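Local structure of molinate hydrolase (Gulosibacter molinativorax, 4WGX) at residues V107-D112 and G134-F139; A191-L196 and L234-D239; G148-D153 and R172-F177. The protein is a metal-dependent member of the amidohydrolase superfamily that hydrolyses the herbicide molinate, although the family is generally assigned to carbon-nitrogen bonds other than peptide bonds. All blocks are in the same frame, centred on the assembly; numbering follows the deposited sequence.

Overall arrangement
All three contacts lie in the amidohydrolase family region, a TIM-barrel type of fold, in series along the chain: contact 1, then 3, then 2. Contact 1 pairs the parallel strands 107-112 and 136-139 inside a sheet, and its centre lies about 8 Å from the centre of the chain, the closest of the three. The centres of contacts 2 and 3 lie further out, about 26 Å and 21 Å from it. Contact 3 sets the loop after strand 143-144 against helix 167-178; contact 2 joins the next helix, 190-201, to helix 231-243. The three contact centres are 22 to 28 Å apart and none touches another, so interior strand pairing and outer packing rest on separate residues.

Contact 1: V107-D112 and G134-F139; sequences VTTVFD and GARIFF
Phe111 and Phe138 meet as near-parallel rings, 25° between their planes, displaced so far that little of one lies over the other; Phe111 CE1 comes 3.5 Å from Phe138 CD2. The methyl CG2 of Thr109 meets the edge of the Phe138 ring at CE2. On the opposite face, Val110 places CG2 4.0 Å from Ile137 CG1, both side chains leaving the sheet in the same direction, and CG1 beside Ala135 CB. The backbones are parallel: Val110 N donates to Arg136 O, Phe138 N to Val110 O (2.9 Å) and Asp112 N to Phe138 O, all nearly straight. The bond from Arg136 N to Thr108 O is more bent, at 149°. Strands 107-112 and 136-139 bracket helix 117-128 in a beta-alpha-beta unit, the repeating element of TIM barrels. At the polar edge, Arg136 NH1 donates a bent hydrogen bond to Thr109 OG1 at 3.0 Å, with the hydroxyl oxygen in the guanidinium plane. The arginine side chain gets there with CG anti to the backbone N (chi1 -170°) and a bend at chi3. Asp415 and Glu439 form salt bridges with the same guanidinium, so these carboxylates probably balance its charge, the threonine serving as an additional, neutral acceptor.

Contact 2: A191-L196 and L234-D239; sequences AEVRPL and LDVLVD
Val193 CG1 lies 3.6 Å from Leu237 CD2, the two side chains crossing at about a right angle, and 4.1 Å from Val236 CG1. Val193 holds CG1 anti to its backbone nitrogen (chi1 167°), which turns that methyl to both partners. Val236 also packs against a flat cation. Its CG1 rests on Arg194 CA and CB and sits over the centre of one guanidinium face, 4.1 Å above its plane, while Val236 CG2 approaches Arg194 NH2 at 3.5 Å. Helices 190-201 and 231-243, to which these residues belong, run in roughly the same direction in the TIM-barrel type of fold: their short segments are 9.3 Å apart at closest and cross at -25°. Leu237 also touches Ile210 of strand 208-211, which sets helix 231-243 against a strand of the parallel sheet. Polar contact occupies the outer margin. No direct hydrogen bond joins the segments; instead a water accepts from Arg194 NH2 at 2.9 Å and donates to Asp239 OD2 at 2.6 Å. The charged ends themselves stay apart, with Arg194 NH2 4.9 Å from Asp239 OD2, and Arg194 NH1 makes its salt bridge with Glu240, one residue beyond the segment.

Contact 3: G148-D153 and R172-F177; sequences GPFTGD and RMDAMF
Met173 meets Phe150 at the ring edge, its CB lying in the plane of the ring and 3.6 Å from Phe150 CE2. The two side chains run alongside each other, and CG of Met173 adds a second touch on the same ring carbon. Phe150 is also packed against Ile81 and Leu84 of helix 80-87, so its ring joins that helix to helix 167-178.

Asp174 comes next and carries the polar part of the contact. Asp174 OD1 accepts from Phe150 N at 2.9 Å through the syn lone pair, with an N-H...O angle of 151°. With CG anti to the carbonyl carbon (chi1 -78°), the carboxylate reaches across to the loop, where Asp174 OD1 also lies 3.4 Å from Pro149 CD and Asp174 OD2 3.4 Å from Thr151 CG2. The receiving element is a type I beta turn from Gly148 to Thr151, in the loop that follows strand 143-144 of the parallel sheet. Gly148 O accepts from both Thr151 N, at 3.2 Å, and Thr151 OG1, at 2.8 Å, so the turn is fastened internally as well as by the helix. Arg162 forms a salt bridge with Asp174 OD2. Replacing Asp174 by an alanine removes the carboxylate, which would probably leave Phe150 N without its acceptor and Arg162 without this partner, weakening the hold of the helix on the turn.

One turn on, Phe177, whose N donates to Met173 O within the helix, crosses Pro149 at about a right angle. Phe177 CD2 is 3.6 Å from Pro149 CD, and the ring stacks in addition with Trp114.

Contact 1: V107-D112 and G134-F139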
# COMPACT_ATOMS: atom_id res chain seq x y z
N VAL A 107 -9.88 40.13 -5.98
CA VAL A 107 -10.57 39.71 -4.77
C VAL A 107 -10.02 40.46 -3.57
O VAL A 107 -8.85 40.30 -3.23
CB VAL A 107 -10.46 38.18 -4.56
CG1 VAL A 107 -11.24 37.72 -3.34
CG2 VAL A 107 -10.97 37.45 -5.78
N THR A 108 -10.86 41.27 -2.93
CA THR A 108 -10.42 42.12 -1.83
C THR A 108 -10.81 41.53 -0.49
O THR A 108 -10.26 41.91 0.53
CB THR A 108 -11.02 43.54 -1.96
OG1 THR A 108 -12.40 43.46 -2.34
CG2 THR A 108 -10.27 44.34 -3.00
N THR A 109 -11.76 40.61 -0.52
CA THR A 109 -12.19 39.90 0.68
C THR A 109 -12.22 38.38 0.43
O THR A 109 -12.84 37.91 -0.52
CB THR A 109 -13.57 40.37 1.15
OG1 THR A 109 -13.58 41.80 1.24
CG2 THR A 109 -13.91 39.81 2.50
N VAL A 110 -11.54 37.62 1.28
CA VAL A 110 -11.59 36.17 1.21
C VAL A 110 -12.08 35.59 2.53
O VAL A 110 -11.79 36.11 3.62
CB VAL A 110 -10.22 35.54 0.85
CG1 VAL A 110 -9.83 35.90 -0.56
CG2 VAL A 110 -9.16 35.95 1.83
N PHE A 111 -12.86 34.53 2.40
CA PHE A 111 -13.37 33.77 3.52
C PHE A 111 -12.71 32.40 3.49
O PHE A 111 -12.88 31.63 2.56
CB PHE A 111 -14.90 33.69 3.46
CG PHE A 111 -15.58 35.01 3.66
CD1 PHE A 111 -15.87 35.48 4.92
CD2 PHE A 111 -15.93 35.80 2.58
CE1 PHE A 111 -16.48 36.69 5.10
CE2 PHE A 111 -16.54 37.02 2.76
CZ PHE A 111 -16.82 37.46 4.02
N ASP A 112 -11.91 32.12 4.52
CA ASP A 112 -11.12 30.91 4.58
C ASP A 112 -11.81 29.94 5.51
O ASP A 112 -11.89 30.18 6.70
CB ASP A 112 -9.69 31.24 5.06
CG ASP A 112 -8.78 30.00 5.14
OD1 ASP A 112 -9.24 28.94 5.61
OD2 ASP A 112 -7.61 30.09 4.74
N GLY A 134 -2.46 42.28 1.22
CA GLY A 134 -3.31 41.19 0.77
C GLY A 134 -4.78 41.44 0.94
O GLY A 134 -5.20 42.42 1.56
N ALA A 135 -5.58 40.54 0.38
CA ALA A 135 -7.01 40.57 0.58
C ALA A 135 -7.34 40.47 2.06
O ALA A 135 -6.62 39.85 2.84
CB ALA A 135 -7.69 39.47 -0.19
N ARG A 136 -8.43 41.11 2.42
CA ARG A 136 -9.00 41.04 3.75
C ARG A 136 -9.39 39.60 4.05
O ARG A 136 -10.05 38.96 3.23
CB ARG A 136 -10.21 41.97 3.79
CG ARG A 136 -10.83 42.25 5.13
CD ARG A 136 -12.02 43.21 4.97
NE ARG A 136 -11.62 44.53 4.51
CZ ARG A 136 -11.80 45.02 3.29
NH1 ARG A 136 -12.38 44.30 2.34
NH2 ARG A 136 -11.40 46.24 3.00
N ILE A 137 -8.98 39.08 5.21
CA ILE A 137 -9.27 37.69 5.57
C ILE A 137 -10.28 37.54 6.68
O ILE A 137 -10.12 38.15 7.73
CB ILE A 137 -8.00 36.93 6.05
CG1 ILE A 137 -6.93 36.92 4.96
CG2 ILE A 137 -8.36 35.50 6.47
CD1 ILE A 137 -5.63 36.30 5.40
N PHE A 138 -11.30 36.72 6.45
CA PHE A 138 -12.10 36.19 7.56
C PHE A 138 -12.02 34.66 7.55
O PHE A 138 -12.05 34.07 6.49
CB PHE A 138 -13.54 36.65 7.46
CG PHE A 138 -13.70 38.14 7.45
CD1 PHE A 138 -13.55 38.89 8.60
CD2 PHE A 138 -14.00 38.80 6.27
CE1 PHE A 138 -13.69 40.26 8.57
CE2 PHE A 138 -14.14 40.16 6.24
CZ PHE A 138 -13.99 40.89 7.40
N PHE A 139 -11.93 34.04 8.72
CA PHE A 139 -11.66 32.61 8.77
C PHE A 139 -12.45 31.83 9.81
O PHE A 139 -12.98 32.40 10.76
CB PHE A 139 -10.17 32.39 9.01
CG PHE A 139 -9.66 32.97 10.30
CD1 PHE A 139 -9.91 32.34 11.50
CD2 PHE A 139 -8.92 34.14 10.30
CE1 PHE A 139 -9.43 32.86 12.68
CE2 PHE A 139 -8.44 34.67 11.49
CZ PHE A 139 -8.70 34.02 12.68

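Contact 2: A191-L196 and L234-D239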
# COMPACT_ATOMS: atom_id res chain seq x y z
N ALA A 191 -22.37 16.66 26.80
CA ALA A 191 -21.95 17.56 27.87
C ALA A 191 -20.44 17.74 27.92
O ALA A 191 -19.96 18.71 28.49
CB ALA A 191 -22.47 17.07 29.22
N GLU A 192 -19.69 16.82 27.32
CA GLU A 192 -18.24 16.99 27.20
C GLU A 192 -17.88 17.71 25.91
O GLU A 192 -16.81 18.30 25.81
CB GLU A 192 -17.51 15.65 27.28
CG GLU A 192 -17.71 14.91 28.58
CD GLU A 192 -16.71 13.79 28.79
OE1 GLU A 192 -15.68 13.76 28.08
OE2 GLU A 192 -16.95 12.95 29.67
N VAL A 193 -18.75 17.64 24.92
CA VAL A 193 -18.55 18.39 23.69
C VAL A 193 -18.79 19.89 23.92
O VAL A 193 -18.01 20.71 23.45
CB VAL A 193 -19.48 17.90 22.56
CG1 VAL A 193 -19.50 18.88 21.39
CG2 VAL A 193 -19.05 16.54 22.06
N ARG A 194 -19.87 20.22 24.62
CA ARG A 194 -20.24 21.63 24.80
C ARG A 194 -19.10 22.59 25.24
O ARG A 194 -18.87 23.61 24.58
CB ARG A 194 -21.40 21.72 25.80
CG ARG A 194 -22.24 22.98 25.63
CD ARG A 194 -23.43 23.00 26.55
NE ARG A 194 -24.53 22.17 26.09
CZ ARG A 194 -25.42 22.53 25.18
NH1 ARG A 194 -25.34 23.71 24.60
NH2 ARG A 194 -26.39 21.69 24.84
N PRO A 195 -18.39 22.26 26.33
CA PRO A 195 -17.30 23.17 26.73
C PRO A 195 -16.17 23.29 25.71
O PRO A 195 -15.59 24.36 25.61
CB PRO A 195 -16.77 22.55 28.03
CG PRO A 195 -17.33 21.17 28.07
CD PRO A 195 -18.59 21.19 27.31
N LEU A 196 -15.88 22.22 24.98
CA LEU A 196 -14.79 22.25 24.00
C LEU A 196 -15.11 23.17 22.83
O LEU A 196 -14.25 23.91 22.35
CB LEU A 196 -14.49 20.84 23.49
CG LEU A 196 -14.06 19.85 24.57
CD1 LEU A 196 -13.89 18.45 24.01
CD2 LEU A 196 -12.78 20.30 25.25
N LEU A 234 -24.66 17.36 17.32
CA LEU A 234 -24.67 18.37 16.28
C LEU A 234 -25.42 19.61 16.78
O LEU A 234 -24.97 20.75 16.60
CB LEU A 234 -25.30 17.85 15.00
CG LEU A 234 -25.37 18.85 13.85
CD1 LEU A 234 -23.98 19.26 13.40
CD2 LEU A 234 -26.15 18.31 12.67
N ASP A 235 -26.56 19.39 17.42
CA ASP A 235 -27.34 20.49 17.96
C ASP A 235 -26.60 21.23 19.10
O ASP A 235 -26.70 22.45 19.20
CB ASP A 235 -28.71 20.00 18.43
CG ASP A 235 -29.66 19.74 17.27
OD1 ASP A 235 -29.52 20.40 16.22
OD2 ASP A 235 -30.56 18.89 17.41
N VAL A 236 -25.88 20.51 19.94
CA VAL A 236 -24.97 21.17 20.87
C VAL A 236 -24.03 22.15 20.15
O VAL A 236 -23.92 23.34 20.50
CB VAL A 236 -24.13 20.16 21.66
CG1 VAL A 236 -22.98 20.84 22.38
CG2 VAL A 236 -24.96 19.41 22.64
N LEU A 237 -23.34 21.63 19.14
CA LEU A 237 -22.42 22.46 18.39
C LEU A 237 -23.10 23.70 17.81
O LEU A 237 -22.64 24.84 17.97
CB LEU A 237 -21.77 21.65 17.26
CG LEU A 237 -20.90 20.46 17.69
CD1 LEU A 237 -20.51 19.66 16.47
CD2 LEU A 237 -19.67 20.89 18.46
N VAL A 238 -24.21 23.46 17.12
CA VAL A 238 -24.97 24.54 16.50
C VAL A 238 -25.42 25.59 17.53
O VAL A 238 -25.27 26.79 17.32
CB VAL A 238 -26.18 23.98 15.74
CG1 VAL A 238 -27.15 25.07 15.33
CG2 VAL A 238 -25.73 23.21 14.52
N ASP A 239 -25.96 25.13 18.65
CA ASP A 239 -26.43 26.06 19.68
C ASP A 239 -25.26 26.90 20.18
O ASP A 239 -25.39 28.12 20.32
CB ASP A 239 -27.10 25.32 20.84
CG ASP A 239 -28.39 24.62 20.43
OD1 ASP A 239 -28.83 24.82 19.28
OD2 ASP A 239 -28.97 23.87 21.25
O HOH W 1 -27.91 21.78 22.35

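Contact 3: G148-D153 and R172-F177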
# COMPACT_ATOMS: atom_id res chain seq x y z
N GLY A 148 -6.92 16.23 10.97
CA GLY A 148 -5.93 17.01 10.26
C GLY A 148 -5.43 16.33 8.99
O GLY A 148 -5.88 15.25 8.65
N PRO A 149 -4.47 16.96 8.30
CA PRO A 149 -4.02 16.51 6.98
C PRO A 149 -3.30 15.15 6.95
O PRO A 149 -3.06 14.62 5.88
CB PRO A 149 -3.06 17.63 6.55
CG PRO A 149 -2.57 18.21 7.80
CD PRO A 149 -3.70 18.12 8.77
N PHE A 150 -2.98 14.59 8.11
CA PHE A 150 -2.35 13.29 8.19
C PHE A 150 -3.20 12.29 8.96
O PHE A 150 -2.70 11.43 9.66
CB PHE A 150 -0.95 13.44 8.79
CG PHE A 150 -0.10 14.36 7.97
CD1 PHE A 150 0.24 14.01 6.68
CD2 PHE A 150 0.28 15.61 8.43
CE1 PHE A 150 0.97 14.86 5.90
CE2 PHE A 150 1.02 16.45 7.65
CZ PHE A 150 1.36 16.08 6.38
N THR A 151 -4.50 12.40 8.77
CA THR A 151 -5.46 11.45 9.30
C THR A 151 -6.19 10.82 8.13
O THR A 151 -5.82 11.05 6.99
CB THR A 151 -6.47 12.12 10.24
OG1 THR A 151 -7.32 12.99 9.49
CG2 THR A 151 -5.74 12.90 11.30
N GLY A 152 -7.23 10.04 8.42
CA GLY A 152 -8.00 9.35 7.40
C GLY A 152 -8.73 10.28 6.46
O GLY A 152 -9.07 9.91 5.34
N ASP A 153 -8.95 11.51 6.90
CA ASP A 153 -9.67 12.49 6.11
C ASP A 153 -8.89 13.02 4.92
O ASP A 153 -9.44 13.71 4.09
CB ASP A 153 -10.07 13.65 7.02
CG ASP A 153 -11.18 13.27 8.00
OD1 ASP A 153 -12.29 12.95 7.56
OD2 ASP A 153 -10.94 13.27 9.21
N ARG A 172 2.46 16.96 15.00
CA ARG A 172 2.59 18.40 15.13
C ARG A 172 1.75 19.14 14.09
O ARG A 172 1.16 20.16 14.39
CB ARG A 172 4.05 18.83 15.04
CG ARG A 172 4.25 20.33 15.21
CD ARG A 172 5.67 20.71 15.59
NE ARG A 172 6.60 20.62 14.46
CZ ARG A 172 7.53 19.69 14.29
NH1 ARG A 172 7.70 18.71 15.18
NH2 ARG A 172 8.31 19.73 13.24
N MET A 173 1.71 18.64 12.86
CA MET A 173 0.85 19.26 11.84
C MET A 173 -0.65 19.04 12.13
O MET A 173 -1.49 19.98 12.04
CB MET A 173 1.20 18.72 10.46
CG MET A 173 2.61 19.06 9.98
SD MET A 173 2.95 20.82 9.79
CE MET A 173 3.70 21.22 11.36
N ASP A 174 -1.00 17.80 12.46
CA ASP A 174 -2.38 17.50 12.79
C ASP A 174 -2.85 18.40 13.94
O ASP A 174 -3.96 18.89 13.90
CB ASP A 174 -2.58 16.01 13.14
CG ASP A 174 -2.62 15.11 11.91
OD1 ASP A 174 -2.70 15.64 10.79
OD2 ASP A 174 -2.59 13.86 12.07
N ALA A 175 -2.00 18.63 14.94
CA ALA A 175 -2.40 19.47 16.07
C ALA A 175 -2.65 20.92 15.65
O ALA A 175 -3.58 21.55 16.13
CB ALA A 175 -1.36 19.42 17.17
N MET A 176 -1.82 21.45 14.76
CA MET A 176 -1.95 22.86 14.44
C MET A 176 -3.15 23.07 13.53
O MET A 176 -3.72 24.16 13.54
CB MET A 176 -0.66 23.42 13.83
CG MET A 176 -0.57 23.39 12.35
SD MET A 176 0.92 24.20 11.74
CE MET A 176 0.61 24.00 10.00
N PHE A 177 -3.55 22.05 12.77
CA PHE A 177 -4.87 22.17 12.10
C PHE A 177 -6.10 21.79 12.96
O PHE A 177 -7.13 22.44 12.88
CB PHE A 177 -4.90 21.34 10.82
CG PHE A 177 -4.08 21.91 9.72
CD1 PHE A 177 -4.59 22.85 8.85
CD2 PHE A 177 -2.77 21.51 9.56
CE1 PHE A 177 -3.82 23.36 7.83
CE2 PHE A 177 -1.99 22.01 8.56
CZ PHE A 177 -2.51 22.94 7.69